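Local structure of GMP reductase (Trypanosoma brucei brucei, 6JIG) at residues A67-I72 with I443-V448. The protein probably catalyses the irreversible NADPH-dependent deamination of GMP to IMP, helping to balance adenine and guanine nucleotides, and also binds guanine nucleotides at its CBS domains. The protein carries 1 engineered substitution. Residues are numbered along the deposited sequence; the frame is centred on the assembly and turned at random.
Sequences AREGGI and IVRQLV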
ATOM      1  N   ALA A  67       7.145 -30.655 -28.877  1.00 34.36           N
ATOM      2  CA  ALA A  67       7.145 -31.960 -29.535  1.00 34.70           C
ATOM      3  C   ALA A  67       7.984 -32.972 -28.763  1.00 35.36           C
ATOM      4  O   ALA A  67       7.622 -34.155 -28.671  1.00 36.15           O
ATOM      5  CB  ALA A  67       7.651 -31.810 -30.973  1.00 36.21           C
ATOM      6  N   ARG A  68       9.117 -32.533 -28.204  1.00 37.07           N
ATOM      7  CA  ARG A  68       9.952 -33.452 -27.436  1.00 38.49           C
ATOM      8  C   ARG A  68       9.241 -33.957 -26.192  1.00 39.51           C
ATOM      9  O   ARG A  68       9.482 -35.090 -25.767  1.00 37.40           O
ATOM     10  CB  ARG A  68      11.276 -32.789 -27.056  1.00 39.12           C
ATOM     11  CG  ARG A  68      12.208 -32.674 -28.242  1.00 37.33           C
ATOM     12  CD  ARG A  68      13.597 -32.189 -27.873  1.00 42.81           C
ATOM     13  NE  ARG A  68      14.448 -32.238 -29.060  1.00 46.42           N
ATOM     14  CZ  ARG A  68      15.518 -31.473 -29.270  1.00 49.43           C
ATOM     15  NH1 ARG A  68      15.896 -30.576 -28.368  1.00 48.36           N
ATOM     16  NH2 ARG A  68      16.214 -31.616 -30.390  1.00 49.26           N
ATOM     17  N   GLU A  69       8.370 -33.139 -25.593  1.00 37.62           N
ATOM     18  CA  GLU A  69       7.577 -33.592 -24.463  1.00 35.46           C
ATOM     19  C   GLU A  69       6.357 -34.408 -24.873  1.00 35.53           C
ATOM     20  O   GLU A  69       5.644 -34.903 -23.998  1.00 35.78           O
ATOM     21  CB  GLU A  69       7.116 -32.397 -23.608  1.00 36.98           C
ATOM     22  CG  GLU A  69       8.254 -31.523 -23.082  1.00 37.85           C
ATOM     23  CD  GLU A  69       9.140 -32.250 -22.087  1.00 41.44           C
ATOM     24  OE1 GLU A  69       8.652 -33.182 -21.406  1.00 41.27           O
ATOM     25  OE2 GLU A  69      10.329 -31.889 -21.981  1.00 42.82           O
ATOM     26  N   GLY A  70       6.082 -34.558 -26.160  1.00 36.90           N
ATOM     27  CA  GLY A  70       4.941 -35.343 -26.575  1.00 33.21           C
ATOM     28  C   GLY A  70       3.714 -34.538 -26.935  1.00 36.08           C
ATOM     29  O   GLY A  70       2.681 -35.136 -27.267  1.00 34.48           O
ATOM     30  N   GLY A  71       3.801 -33.214 -26.895  1.00 33.46           N
ATOM     31  CA  GLY A  71       2.760 -32.307 -27.369  1.00 34.07           C
ATOM     32  C   GLY A  71       3.123 -31.723 -28.721  1.00 35.84           C
ATOM     33  O   GLY A  71       3.760 -32.382 -29.551  1.00 36.16           O
ATOM     34  N   ILE A  72       2.763 -30.458 -28.931  1.00 34.90           N
ATOM     35  CA  ILE A  72       3.034 -29.796 -30.209  1.00 33.62           C
ATOM     36  C   ILE A  72       2.969 -28.291 -29.998  1.00 38.03           C
ATOM     37  O   ILE A  72       2.308 -27.804 -29.071  1.00 35.32           O
ATOM     38  CB  ILE A  72       2.046 -30.268 -31.308  1.00 33.97           C
ATOM     39  CG1 ILE A  72       2.611 -30.003 -32.713  1.00 33.32           C
ATOM     40  CG2 ILE A  72       0.657 -29.595 -31.163  1.00 33.95           C
ATOM     41  CD1 ILE A  72       1.771 -30.594 -33.827  1.00 36.70           C
ATOM     42  N   ILE A 443       7.908 -27.529 -16.600  1.00 40.77           N
ATOM     43  CA  ILE A 443       6.584 -26.935 -16.433  1.00 41.45           C
ATOM     44  C   ILE A 443       5.523 -27.798 -17.102  1.00 40.51           C
ATOM     45  O   ILE A 443       4.463 -28.067 -16.518  1.00 38.35           O
ATOM     46  CB  ILE A 443       6.584 -25.501 -16.985  1.00 40.32           C
ATOM     47  CG1 ILE A 443       7.318 -24.570 -16.026  1.00 42.41           C
ATOM     48  CG2 ILE A 443       5.173 -25.001 -17.193  1.00 37.28           C
ATOM     49  CD1 ILE A 443       7.813 -23.336 -16.697  1.00 46.13           C
ATOM     50  N   VAL A 444       5.802 -28.267 -18.325  1.00 37.56           N
ATOM     51  CA  VAL A 444       4.876 -29.148 -19.034  1.00 37.11           C
ATOM     52  C   VAL A 444       4.686 -30.451 -18.271  1.00 39.99           C
ATOM     53  O   VAL A 444       3.562 -30.959 -18.154  1.00 38.61           O
ATOM     54  CB  VAL A 444       5.377 -29.403 -20.472  1.00 37.50           C
ATOM     55  CG1 VAL A 444       4.632 -30.565 -21.099  1.00 37.44           C
ATOM     56  CG2 VAL A 444       5.214 -28.156 -21.326  1.00 36.42           C
ATOM     57  N   ARG A 445       5.776 -31.006 -17.727  1.00 39.67           N
ATOM     58  CA  ARG A 445       5.682 -32.270 -17.001  1.00 40.03           C
ATOM     59  C   ARG A 445       4.823 -32.128 -15.750  1.00 39.43           C
ATOM     60  O   ARG A 445       4.041 -33.028 -15.423  1.00 38.23           O
ATOM     61  CB  ARG A 445       7.084 -32.789 -16.647  1.00 41.93           C
ATOM     62  CG  ARG A 445       7.856 -33.402 -17.830  1.00 45.56           C
ATOM     63  CD  ARG A 445       9.333 -33.706 -17.462  1.00 45.45           C
ATOM     64  NE  ARG A 445      10.237 -33.338 -18.551  1.00 55.47           N
ATOM     65  CZ  ARG A 445      11.316 -32.566 -18.416  1.00 55.81           C
ATOM     66  NH1 ARG A 445      11.647 -32.075 -17.223  1.00 51.80           N
ATOM     67  NH2 ARG A 445      12.071 -32.294 -19.477  1.00 54.16           N
ATOM     68  N   GLN A 446       4.939 -30.996 -15.046  1.00 41.66           N
ATOM     69  CA  GLN A 446       4.100 -30.754 -13.876  1.00 41.37           C
ATOM     70  C   GLN A 446       2.633 -30.593 -14.264  1.00 42.05           C
ATOM     71  O   GLN A 446       1.746 -31.094 -13.561  1.00 39.71           O
ATOM     72  CB  GLN A 446       4.594 -29.523 -13.117  1.00 38.95           C
ATOM     73  N   LEU A 447       2.356 -29.900 -15.375  1.00 39.87           N
ATOM     74  CA  LEU A 447       0.974 -29.764 -15.836  1.00 37.37           C
ATOM     75  C   LEU A 447       0.370 -31.124 -16.174  1.00 39.06           C
ATOM     76  O   LEU A 447      -0.783 -31.410 -15.818  1.00 35.19           O
ATOM     77  CB  LEU A 447       0.907 -28.835 -17.053  1.00 37.28           C
ATOM     78  CG  LEU A 447       1.349 -27.400 -16.814  1.00 40.18           C
ATOM     79  CD1 LEU A 447       1.202 -26.571 -18.073  1.00 38.13           C
ATOM     80  CD2 LEU A 447       0.541 -26.791 -15.653  1.00 38.80           C
ATOM     81  N   VAL A 448       1.130 -31.977 -16.864  1.00 37.13           N
ATOM     82  CA  VAL A 448       0.627 -33.306 -17.198  1.00 36.15           C
ATOM     83  C   VAL A 448       0.425 -34.134 -15.935  1.00 39.65           C
ATOM     84  O   VAL A 448      -0.531 -34.911 -15.838  1.00 36.69           O
ATOM     85  CB  VAL A 448       1.577 -34.010 -18.187  1.00 37.55           C
ATOM     86  CG1 VAL A 448       1.148 -35.457 -18.406  1.00 39.95           C
ATOM     87  CG2 VAL A 448       1.612 -33.248 -19.514  1.00 35.93           C
TER
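On the outside of the TIM barrel of this IMPDH/GMPR-family enzyme, the turn that leads from helix 60-68 into barrel strand 72-75 meets the late helix 440-457 through a two-pronged salt bridge between Glu69 and Arg445. Both carboxylate oxygens take part. Arg445 NE donates to Glu69 OE1 over 3.3 Å, reaching it on the syn side but 27° out of the carboxylate plane; Arg445 NH2 gives a weak, more bent bond to Glu69 OE2 at 3.1 Å. The two flat groups are turned 57° against each other, which makes this a skewed side-on (NE/NH2) pair, not the coplanar bidentate form. Its approach follows from the chains: Glu69 folds at chi2 (-66°), and Arg445, bent at chi3, crosses it at about a right angle. The arginine's CG also passes 3.7 Å from Glu69 OE1, close beside the carboxylate.

Nearer the backbone, the same glutamate has a nonpolar side. Its CB rests on Val444 CG1 at 4.0 Å, while Val444 also packs on Ile47 in the loop before strand 49-51. The contact thus grades from a buried valine to an arginine at the surface, where solvent would be expected to weaken the charge pairing. The backbone that presents Glu69 is held by a Schellman motif: Gly70, with positive phi, closes the helix, and its N is hydrogen-bonded to Ala67 O at 3.0 Å. Gly71 then leads the chain into the barrel at Ile72. A surface ion pair above a small hydrophobic contact here joins a Schellman-capped helix end to a helix distant in sequence, on the outer helical layer of a (βα)8 barrel.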